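PDB 1H1O: cytochrome C-552 from Thiobacillus ferrooxidans, which carries two covalently bound c-type hemes of high redox potential and transfers electrons in the periplasm. Local coordinates for residues Gln139-Gly142 against Tyr143-Gln147; Leu148-His152 against Asn153-Val157; Lys166-Thr169 against Val170-Lys174. All coordinates share one frame; numbering follows the deposited sequence.

Contact 1: residues Gln139-Gly142 against Tyr143-Gln147. With HEM (protoporphyrin IX containing Fe), chain D.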
loop_
_atom_site.group_PDB
_atom_site.type_symbol
_atom_site.label_atom_id
_atom_site.label_comp_id
_atom_site.label_asym_id
_atom_site.label_seq_id
_atom_site.Cartn_x
_atom_site.Cartn_y
_atom_site.Cartn_z
ATOM N N GLN A 139 3.672 -3.710 4.902
ATOM C CA GLN A 139 2.994 -4.007 3.656
ATOM C C GLN A 139 3.812 -5.058 2.909
ATOM O O GLN A 139 5.020 -5.196 3.132
ATOM C CB GLN A 139 2.857 -2.744 2.812
ATOM C CG GLN A 139 1.978 -2.912 1.578
ATOM C CD GLN A 139 0.683 -3.639 1.903
ATOM O OE1 GLN A 139 0.645 -4.872 1.956
ATOM N NE2 GLN A 139 -0.377 -2.878 2.144
ATOM N N ARG A 140 3.146 -5.812 2.041
ATOM C CA ARG A 140 3.815 -6.857 1.268
ATOM C C ARG A 140 4.822 -6.254 0.301
ATOM O O ARG A 140 4.605 -5.186 -0.276
ATOM C CB ARG A 140 2.790 -7.699 0.499
ATOM C CG ARG A 140 1.655 -8.218 1.369
ATOM C CD ARG A 140 1.117 -9.545 0.862
ATOM N NE ARG A 140 2.212 -10.492 0.640
ATOM C CZ ARG A 140 2.044 -11.760 0.275
ATOM N NH1 ARG A 140 0.816 -12.239 0.089
ATOM N NH2 ARG A 140 3.101 -12.543 0.089
ATOM N N TYR A 141 5.923 -6.964 0.138
ATOM C CA TYR A 141 7.024 -6.559 -0.717
ATOM C C TYR A 141 6.609 -6.335 -2.177
ATOM O O TYR A 141 6.826 -5.257 -2.754
ATOM C CB TYR A 141 8.087 -7.640 -0.615
ATOM C CG TYR A 141 9.256 -7.486 -1.529
ATOM C CD1 TYR A 141 10.223 -6.510 -1.302
ATOM C CD2 TYR A 141 9.421 -8.345 -2.602
ATOM C CE1 TYR A 141 11.336 -6.399 -2.132
ATOM C CE2 TYR A 141 10.524 -8.246 -3.437
ATOM C CZ TYR A 141 11.475 -7.273 -3.198
ATOM O OH TYR A 141 12.551 -7.179 -4.041
ATOM N N GLY A 142 6.014 -7.366 -2.772
ATOM C CA GLY A 142 5.588 -7.264 -4.148
ATOM C C GLY A 142 4.551 -6.174 -4.284
ATOM O O GLY A 142 4.567 -5.426 -5.255
ATOM N N TYR A 143 3.658 -6.060 -3.309
ATOM C CA TYR A 143 2.627 -5.049 -3.403
ATOM C C TYR A 143 3.207 -3.651 -3.493
ATOM O O TYR A 143 2.749 -2.837 -4.297
ATOM C CB TYR A 143 1.680 -5.106 -2.222
ATOM C CG TYR A 143 0.587 -4.083 -2.350
ATOM C CD1 TYR A 143 -0.475 -4.269 -3.239
ATOM C CD2 TYR A 143 0.639 -2.896 -1.621
ATOM C CE1 TYR A 143 -1.463 -3.286 -3.395
ATOM C CE2 TYR A 143 -0.333 -1.914 -1.767
ATOM C CZ TYR A 143 -1.378 -2.110 -2.649
ATOM O OH TYR A 143 -2.334 -1.135 -2.768
ATOM N N ILE A 144 4.208 -3.368 -2.664
ATOM C CA ILE A 144 4.837 -2.056 -2.674
ATOM C C ILE A 144 5.467 -1.788 -4.041
ATOM O O ILE A 144 5.212 -0.756 -4.676
ATOM C CB ILE A 144 5.903 -1.970 -1.576
ATOM C CG1 ILE A 144 5.216 -2.019 -0.217
ATOM C CG2 ILE A 144 6.748 -0.697 -1.749
ATOM C CD1 ILE A 144 6.150 -2.032 0.934
ATOM N N ILE A 145 6.273 -2.738 -4.498
ATOM C CA ILE A 145 6.931 -2.627 -5.797
ATOM C C ILE A 145 5.894 -2.421 -6.890
ATOM O O ILE A 145 6.074 -1.601 -7.792
ATOM C CB ILE A 145 7.721 -3.895 -6.123
ATOM C CG1 ILE A 145 8.817 -4.089 -5.071
ATOM C CG2 ILE A 145 8.289 -3.808 -7.548
ATOM C CD1 ILE A 145 9.652 -5.327 -5.274
ATOM N N GLN A 146 4.798 -3.161 -6.803
ATOM C CA GLN A 146 3.744 -3.052 -7.803
ATOM C C GLN A 146 3.118 -1.669 -7.807
ATOM O O GLN A 146 2.825 -1.110 -8.857
ATOM C CB GLN A 146 2.649 -4.085 -7.555
ATOM C CG GLN A 146 1.537 -4.015 -8.595
ATOM C CD GLN A 146 2.087 -4.157 -10.010
ATOM O OE1 GLN A 146 2.403 -3.165 -10.684
ATOM N NE2 GLN A 146 2.226 -5.396 -10.458
ATOM N N GLN A 147 2.885 -1.119 -6.627
ATOM C CA GLN A 147 2.284 0.197 -6.574
ATOM C C GLN A 147 3.283 1.265 -7.043
ATOM O O GLN A 147 2.909 2.199 -7.725
ATOM C CB GLN A 147 1.766 0.472 -5.170
ATOM C CG GLN A 147 0.746 -0.577 -4.731
ATOM C CD GLN A 147 -0.351 -0.747 -5.758
ATOM O OE1 GLN A 147 -0.729 -1.875 -6.118
ATOM N NE2 GLN A 147 -0.866 0.370 -6.249
HETATM C CHA HEM D . -6.505 -3.698 -2.711
HETATM C CHB HEM D . -10.279 -3.364 0.236
HETATM C CHC HEM D . -11.892 -7.596 -1.414
HETATM C CHD HEM D . -8.099 -7.990 -4.252
HETATM C C1A HEM D . -7.394 -3.214 -1.750
HETATM C C2A HEM D . -7.278 -1.950 -1.052
HETATM C C3A HEM D . -8.347 -1.858 -0.212
HETATM C C4A HEM D . -9.105 -3.075 -0.415
HETATM C CMA HEM D . -8.735 -0.757 0.742
HETATM C CAA HEM D . -6.168 -0.946 -1.251
HETATM C CBA HEM D . -5.026 -1.105 -0.222
HETATM C CGA HEM D . -3.945 -0.206 -0.381
HETATM O O1A HEM D . -2.920 -0.451 0.350
HETATM O O2A HEM D . -3.947 0.760 -1.172
HETATM C C1B HEM D . -11.045 -4.496 0.035
HETATM C C2B HEM D . -12.297 -4.728 0.714
HETATM C C3B HEM D . -12.775 -5.910 0.231
HETATM C C4B HEM D . -11.785 -6.402 -0.712
HETATM C CMB HEM D . -12.896 -3.773 1.730
HETATM C CAB HEM D . -14.064 -6.624 0.550
HETATM C CBB HEM D . -15.352 -5.829 0.200
HETATM C C1C HEM D . -11.001 -8.085 -2.320
HETATM C C2C HEM D . -11.152 -9.329 -3.035
HETATM C C3C HEM D . -10.066 -9.416 -3.844
HETATM C C4C HEM D . -9.276 -8.261 -3.610
HETATM C CMC HEM D . -12.325 -10.253 -2.850
HETATM C CAC HEM D . -9.685 -10.506 -4.860
HETATM C CBC HEM D . -10.777 -10.761 -5.942
HETATM C C1D HEM D . -7.318 -6.857 -4.082
HETATM C C2D HEM D . -6.098 -6.611 -4.826
HETATM C C3D HEM D . -5.675 -5.402 -4.411
HETATM C C4D HEM D . -6.611 -4.926 -3.393
HETATM C CMD HEM D . -5.520 -7.555 -5.853
HETATM C CAD HEM D . -4.503 -4.605 -4.871
HETATM C CBD HEM D . -4.991 -3.997 -6.288
HETATM C CGD HEM D . -4.345 -2.839 -6.743
HETATM O O1D HEM D . -3.115 -2.874 -6.934
HETATM O O2D HEM D . -4.985 -1.781 -7.006
HETATM N NA HEM D . -8.504 -3.887 -1.354
HETATM N NB HEM D . -10.734 -5.523 -0.836
HETATM N NC HEM D . -9.833 -7.442 -2.687
HETATM N ND HEM D . -7.608 -5.831 -3.221
HETATM FE FE HEM D . -9.151 -5.695 -2.011
#

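Contact 2: residues Leu148-His152 against Asn153-Val157. With ZN (zinc ion), chain H; HEM (protoporphyrin IX containing Fe), chain C.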
loop_
_atom_site.group_PDB
_atom_site.type_symbol
_atom_site.label_atom_id
_atom_site.label_comp_id
_atom_site.label_asym_id
_atom_site.label_seq_id
_atom_site.Cartn_x
_atom_site.Cartn_y
_atom_site.Cartn_z
ATOM N N LEU A 148 4.556 1.116 -6.699
ATOM C CA LEU A 148 5.531 2.087 -7.139
ATOM C C LEU A 148 5.602 2.028 -8.665
ATOM O O LEU A 148 5.780 3.041 -9.333
ATOM C CB LEU A 148 6.889 1.799 -6.496
ATOM C CG LEU A 148 6.891 2.182 -5.015
ATOM C CD1 LEU A 148 8.234 1.827 -4.389
ATOM C CD2 LEU A 148 6.585 3.685 -4.887
ATOM N N THR A 149 5.436 0.833 -9.213
ATOM C CA THR A 149 5.460 0.662 -10.657
ATOM C C THR A 149 4.260 1.397 -11.267
ATOM O O THR A 149 4.391 2.112 -12.266
ATOM C CB THR A 149 5.394 -0.821 -11.010
ATOM O OG1 THR A 149 6.498 -1.488 -10.392
ATOM C CG2 THR A 149 5.469 -1.027 -12.528
ATOM N N TYR A 150 3.091 1.220 -10.655
ATOM C CA TYR A 150 1.858 1.860 -11.126
ATOM C C TYR A 150 1.957 3.389 -11.029
ATOM O O TYR A 150 1.445 4.112 -11.881
ATOM C CB TYR A 150 0.666 1.386 -10.290
ATOM C CG TYR A 150 0.157 -0.019 -10.571
ATOM C CD1 TYR A 150 -0.433 -0.761 -9.554
ATOM C CD2 TYR A 150 0.198 -0.578 -11.853
ATOM C CE1 TYR A 150 -0.972 -2.011 -9.787
ATOM C CE2 TYR A 150 -0.344 -1.847 -12.105
ATOM C CZ TYR A 150 -0.931 -2.558 -11.059
ATOM O OH TYR A 150 -1.484 -3.812 -11.233
ATOM N N PHE A 151 2.593 3.870 -9.971
ATOM C CA PHE A 151 2.772 5.304 -9.768
ATOM C C PHE A 151 3.785 5.855 -10.765
ATOM O O PHE A 151 3.605 6.935 -11.324
ATOM C CB PHE A 151 3.269 5.586 -8.349
ATOM C CG PHE A 151 2.214 5.454 -7.297
ATOM C CD1 PHE A 151 0.998 6.113 -7.429
ATOM C CD2 PHE A 151 2.459 4.744 -6.134
ATOM C CE1 PHE A 151 0.045 6.072 -6.407
ATOM C CE2 PHE A 151 1.503 4.706 -5.105
ATOM C CZ PHE A 151 0.307 5.373 -5.251
ATOM N N HIS A 152 4.857 5.100 -10.960
ATOM C CA HIS A 152 5.910 5.479 -11.881
ATOM C C HIS A 152 5.333 5.425 -13.286
ATOM O O HIS A 152 5.630 6.266 -14.124
ATOM C CB HIS A 152 7.071 4.510 -11.750
ATOM C CG HIS A 152 8.256 4.884 -12.577
ATOM N ND1 HIS A 152 9.088 5.937 -12.255
ATOM C CD2 HIS A 152 8.730 4.367 -13.734
ATOM C CE1 HIS A 152 10.024 6.049 -13.181
ATOM N NE2 HIS A 152 9.828 5.109 -14.088
ATOM N N ASN A 153 4.491 4.428 -13.523
ATOM C CA ASN A 153 3.817 4.244 -14.807
ATOM C C ASN A 153 2.777 5.306 -15.077
ATOM O O ASN A 153 2.569 5.700 -16.220
ATOM C CB ASN A 153 3.076 2.901 -14.842
ATOM C CG ASN A 153 3.955 1.773 -15.266
ATOM O OD1 ASN A 153 3.562 0.602 -15.195
ATOM N ND2 ASN A 153 5.162 2.107 -15.730
ATOM N N GLY A 154 2.093 5.730 -14.021
ATOM C CA GLY A 154 1.022 6.698 -14.178
ATOM C C GLY A 154 -0.301 5.943 -14.270
ATOM O O GLY A 154 -1.374 6.542 -14.378
ATOM N N THR A 155 -0.244 4.614 -14.216
ATOM C CA THR A 155 -1.475 3.841 -14.307
ATOM C C THR A 155 -2.289 3.954 -13.012
ATOM O O THR A 155 -3.515 3.802 -13.019
ATOM C CB THR A 155 -1.177 2.377 -14.719
ATOM O OG1 THR A 155 -0.196 1.804 -13.847
ATOM C CG2 THR A 155 -0.621 2.361 -16.142
ATOM N N ARG A 156 -1.607 4.205 -11.898
ATOM C CA ARG A 156 -2.316 4.465 -10.665
ATOM C C ARG A 156 -2.132 5.973 -10.577
ATOM O O ARG A 156 -1.017 6.465 -10.367
ATOM C CB ARG A 156 -1.693 3.789 -9.448
ATOM C CG ARG A 156 -2.469 4.170 -8.192
ATOM C CD ARG A 156 -2.023 3.423 -6.960
ATOM N NE ARG A 156 -2.584 4.043 -5.768
ATOM C CZ ARG A 156 -2.418 3.585 -4.536
ATOM N NH1 ARG A 156 -1.712 2.482 -4.329
ATOM N NH2 ARG A 156 -2.931 4.255 -3.509
ATOM N N VAL A 157 -3.224 6.703 -10.771
ATOM C CA VAL A 157 -3.181 8.152 -10.778
ATOM C C VAL A 157 -3.289 8.806 -9.413
ATOM O O VAL A 157 -4.277 8.646 -8.688
ATOM C CB VAL A 157 -4.294 8.727 -11.680
ATOM C CG1 VAL A 157 -4.266 10.237 -11.638
ATOM C CG2 VAL A 157 -4.112 8.252 -13.109
HETATM ZN ZN ZN H . 10.614 4.973 -16.241
HETATM C CHA HEM C . 0.969 5.940 -1.301
HETATM C CHB HEM C . 5.593 4.727 -1.572
HETATM C CHC HEM C . 6.770 9.326 -0.742
HETATM C CHD HEM C . 2.172 10.497 -0.426
HETATM C C1A HEM C . 2.135 5.188 -1.451
HETATM C C2A HEM C . 2.178 3.771 -1.741
HETATM C C3A HEM C . 3.476 3.411 -1.811
HETATM C C4A HEM C . 4.228 4.640 -1.570
HETATM C CMA HEM C . 4.085 2.067 -2.086
HETATM C CAA HEM C . 0.975 2.913 -1.928
HETATM C CBA HEM C . 0.404 2.378 -0.623
HETATM C CGA HEM C . -0.599 1.432 -0.781
HETATM O O1A HEM C . -0.965 0.859 0.286
HETATM O O2A HEM C . -1.133 1.163 -1.863
HETATM C C1B HEM C . 6.306 5.893 -1.369
HETATM C C2B HEM C . 7.743 5.952 -1.423
HETATM C C3B HEM C . 8.061 7.258 -1.221
HETATM C C4B HEM C . 6.838 7.969 -1.005
HETATM C CMB HEM C . 8.625 4.753 -1.691
HETATM C CAB HEM C . 9.387 7.933 -1.222
HETATM C CBB HEM C . 10.239 7.648 -2.498
HETATM C C1C HEM C . 5.638 10.046 -0.567
HETATM C C2C HEM C . 5.592 11.464 -0.306
HETATM C C3C HEM C . 4.272 11.769 -0.243
HETATM C C4C HEM C . 3.545 10.568 -0.431
HETATM C CMC HEM C . 6.828 12.331 -0.172
HETATM C CAC HEM C . 3.574 13.130 -0.026
HETATM C CBC HEM C . 4.065 14.242 -1.006
HETATM C C1D HEM C . 1.421 9.356 -0.632
HETATM C C2D HEM C . -0.036 9.337 -0.639
HETATM C C3D HEM C . -0.367 8.071 -0.893
HETATM C C4D HEM C . 0.891 7.300 -1.031
HETATM C CMD HEM C . -0.903 10.539 -0.418
HETATM C CAD HEM C . -1.737 7.457 -1.043
HETATM C CBD HEM C . -2.316 7.791 -2.489
HETATM C CGD HEM C . -3.712 7.588 -2.594
HETATM O O1D HEM C . -4.528 8.379 -2.000
HETATM O O2D HEM C . -4.168 6.634 -3.278
HETATM N NA HEM C . 3.378 5.704 -1.350
HETATM N NB HEM C . 5.754 7.138 -1.115
HETATM N NC HEM C . 4.364 9.508 -0.634
HETATM N ND HEM C . 1.962 8.104 -0.871
HETATM FE FE HEM C . 3.872 7.623 -0.971
#

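Contact 3: residues Lys166-Thr169 against Val170-Lys174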
loop_
_atom_site.group_PDB
_atom_site.type_symbol
_atom_site.label_atom_id
_atom_site.label_comp_id
_atom_site.label_asym_id
_atom_site.label_seq_id
_atom_site.Cartn_x
_atom_site.Cartn_y
_atom_site.Cartn_z
ATOM N N LYS A 166 8.361 9.399 -10.005
ATOM C CA LYS A 166 8.975 9.761 -11.277
ATOM C C LYS A 166 10.408 9.279 -11.474
ATOM O O LYS A 166 10.745 8.739 -12.522
ATOM C CB LYS A 166 8.932 11.282 -11.454
ATOM C CG LYS A 166 9.657 11.798 -12.681
ATOM C CD LYS A 166 9.895 13.308 -12.596
ATOM C CE LYS A 166 8.587 14.090 -12.446
ATOM N NZ LYS A 166 8.794 15.574 -12.347
ATOM N N ASN A 167 11.250 9.467 -10.468
ATOM C CA ASN A 167 12.646 9.082 -10.578
ATOM C C ASN A 167 13.058 7.787 -9.901
ATOM O O ASN A 167 14.219 7.411 -9.960
ATOM C CB ASN A 167 13.523 10.208 -10.040
ATOM C CG ASN A 167 13.221 11.517 -10.695
ATOM O OD1 ASN A 167 13.096 12.539 -10.027
ATOM N ND2 ASN A 167 13.096 11.499 -12.007
ATOM N N ILE A 168 12.129 7.100 -9.263
ATOM C CA ILE A 168 12.496 5.862 -8.605
ATOM C C ILE A 168 12.749 4.772 -9.631
ATOM O O ILE A 168 11.931 4.542 -10.521
ATOM C CB ILE A 168 11.394 5.393 -7.639
ATOM C CG1 ILE A 168 11.058 6.518 -6.656
ATOM C CG2 ILE A 168 11.868 4.158 -6.868
ATOM C CD1 ILE A 168 9.796 6.260 -5.825
ATOM N N THR A 169 13.895 4.114 -9.515
ATOM C CA THR A 169 14.222 3.022 -10.423
ATOM C C THR A 169 13.662 1.720 -9.822
ATOM O O THR A 169 13.308 1.660 -8.632
ATOM C CB THR A 169 15.738 2.828 -10.567
ATOM O OG1 THR A 169 16.265 2.430 -9.294
ATOM C CG2 THR A 169 16.433 4.123 -11.028
ATOM N N VAL A 170 13.592 0.685 -10.651
ATOM C CA VAL A 170 13.102 -0.617 -10.217
ATOM C C VAL A 170 13.963 -1.106 -9.058
ATOM O O VAL A 170 13.453 -1.638 -8.077
ATOM C CB VAL A 170 13.178 -1.650 -11.356
ATOM C CG1 VAL A 170 12.836 -3.026 -10.823
ATOM C CG2 VAL A 170 12.221 -1.267 -12.472
ATOM N N ALA A 171 15.272 -0.908 -9.172
ATOM C CA ALA A 171 16.189 -1.330 -8.128
ATOM C C ALA A 171 15.855 -0.686 -6.774
ATOM O O ALA A 171 15.820 -1.376 -5.753
ATOM C CB ALA A 171 17.602 -1.003 -8.528
ATOM N N GLN A 172 15.613 0.625 -6.763
ATOM C CA GLN A 172 15.284 1.332 -5.532
ATOM C C GLN A 172 13.900 0.922 -5.027
ATOM O O GLN A 172 13.678 0.826 -3.814
ATOM C CB GLN A 172 15.338 2.842 -5.758
ATOM C CG GLN A 172 16.732 3.354 -6.121
ATOM C CD GLN A 172 16.716 4.760 -6.718
ATOM O OE1 GLN A 172 15.753 5.159 -7.378
ATOM N NE2 GLN A 172 17.798 5.508 -6.504
ATOM N N MET A 173 12.966 0.690 -5.949
ATOM C CA MET A 173 11.629 0.256 -5.551
ATOM C C MET A 173 11.767 -0.993 -4.701
ATOM O O MET A 173 11.087 -1.144 -3.688
ATOM C CB MET A 173 10.768 -0.094 -6.760
ATOM C CG MET A 173 10.284 1.086 -7.565
ATOM S SD MET A 173 9.270 0.500 -8.920
ATOM C CE MET A 173 9.018 2.042 -9.811
ATOM N N LYS A 174 12.656 -1.886 -5.124
ATOM C CA LYS A 174 12.898 -3.135 -4.408
ATOM C C LYS A 174 13.480 -2.868 -3.009
ATOM O O LYS A 174 13.108 -3.516 -2.030
ATOM C CB LYS A 174 13.851 -4.017 -5.214
ATOM C CG LYS A 174 13.279 -4.512 -6.539
ATOM C CD LYS A 174 14.296 -5.378 -7.267
ATOM C CE LYS A 174 13.701 -6.037 -8.503
ATOM N NZ LYS A 174 14.721 -6.865 -9.205
#

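Contact 1: residues Gln139-Gly142 against Tyr143-Gln147
Gln146 N donates to Gly142 O at 2.8 Å, the shortest backbone bond between 139-142 and 143-147. The next two rungs follow the same i to i+4 pattern. Ile145 N points almost straight at Tyr141 O, with an N-H...O angle of 179°. Ile144 N reaches Arg140 O. These bonds form the first turn of helix 141-153, and Arg140 holds the N-cap position. The guanidinium of Arg140 leads away from the helix, and its NH1 bonds to Thr27 OG1.

Gln139 lies just before the turn and folds back over it. Its chain bends at chi2 (46°), which brings CG to 3.5 Å from Tyr143 CD2. CG also passes Ile144 CG1 at 3.8 Å. The amide plane is turned 55° from the Tyr143 ring. Gln139 OE1 accepts Arg140 N at 2.7 Å, in the carbonyl plane and on a lone pair. Arg34 N donates to the same oxygen. With an alanine here OE1 is gone, and the N-H groups of Arg140 and Arg34 would probably be left without a mate, with a gap beside Tyr143 CD2.

The Tyr143 ring is directed at the hemes, its CG anti to the backbone N. Gln147 CG covers one face of the ring. The heme of chain D meets the ring edge with its CAD. Tyr143 OH is hydrogen-bonded to propionate oxygen O2A of the heme of chain C, and it lies 3.0 Å from O2A of the heme of chain D. The tyrosine therefore stands between propionates of the two hemes.

On another side of the helix, Ile145 CD1 sits over a face of the Tyr141 ring, 3.6 Å from its centroid, in a CH-pi contact. The Tyr141 ring also stacks with His97, and Tyr141 and Ile145 both touch Ala177 of helix 170-182.

Contact 2: residues Leu148-His152 against Asn153-Val157
The C-terminal end of helix 141-153 is closed here, with Gly154 N donating to Tyr150 O at 2.8 Å. Gly154 has left the helix with positive phi (96°). At these angles a side chain would jam against the preceding carbonyl. Tyr150 O takes a second bond from Arg156 N at 3.1 Å. The two donors come from opposite faces of the carbonyl plane. One residue earlier, Asn153 N bonds to Thr149 O.

The chain then turns back. Arg156 CG lies anti to the backbone N (chi1 178°), and the straight side chain runs alongside the Phe151 ring to the propionates. Phe151 CZ lies over one face of the guanidinium, 3.2 Å from Arg156 NE. Ring and guanidinium planes are 36° apart. This pair forms part of the pocket of the heme of chain C. Phe151 meets the porphyrin with its edge, CE2 lying 3.6 Å from heme C2A. Arg156 spans both propionates: NH1 donates to O2A at 2.9 Å and NH2 to O2D at 2.7 Å. Its charge probably offsets theirs in part. Tyr42 OH is a further partner of NH2.

Tyr150 CB packs on Arg156 CB at 3.5 Å, while its hydroxyl bonds to Asn59 N. His152 NE2 binds a zinc ion at 2.3 Å. His152 ND1 is hydrogen-bonded to Ala165 O, which fixes how the imidazole is turned.

Contact 3: residues Lys166-Thr169 against Val170-Lys174
Val170 opens helix 170-182 directly after Thr169. Its CB is directed away from 166-169. Ala171 follows, with its CB 3.8 Å from Thr169 OG1.

Gln172 carries most of the polar contact. Its backbone N donates to Thr169 OG1 at 3.2 Å, and the bond is close to straight. Thr169 can accept because its OG1 stands between the backbone N and the carbonyl carbon (chi1 64°), which turns the hydroxyl toward the first turn of the helix. The Gln172 side chain comes back the other way. It is extended beyond CG and runs back past the Thr169 hydroxyl, with CG 3.3 Å from Thr169 OG1. Its OE1 accepts Thr169 N at 3.0 Å, with an N-H...O angle of 172°. The donor is tilted from the amide carbonyl plane. A weak bond from Thr169 OG1 to the same OE1 adds a second hold. Gln172 NE2 is hydrogen-bonded to Glu114 OE2, so both ends of the amide are fixed.

Met173 N donates to Thr169 O at 2.9 Å, the first regular helical bond. Its side chain meets the residue before the cap: Met173 CG packs on Ile168 CG2 at 3.5 Å. Ile168 also touches a heme. The extended Met173 chain goes on to touch Leu148, Thr149 and His152 of helix 141-153. Lys174 N continues the backbone pattern by bonding to Val170 O.

The reciprocal bonds between Thr169 and Gln172 form a capping box, with glutamine as the side-chain acceptor. The apolar contact of Ile168 with Met173, from the residue before the N-cap to the fourth helical residue, is that of a hydrophobic staple. Together they mark the N-terminus of helix 170-182.

How the contacts relate
Contacts 1 and 2 follow each other along helix 141-153, the first at its start and the second at its end. Contact 3 begins helix 170-182, which packs against helix 141-153. The three centres lie about 12 Å from one another. Contacts 1 and 2 both face the heme propionates, where Tyr143 OH is 4.0 Å from Arg156 NH1. Contact 3 touches contact 1 through Tyr141 CE1 and Lys174 O, 3.4 Å apart. It meets contact 2 where Met173 CE lies 3.4 Å from Leu148 O, and Ile168 O is 3.6 Å from His152 CE1. Ile144, Leu148, Phe151 and Ile168 line one heme pocket, so all three contacts share it.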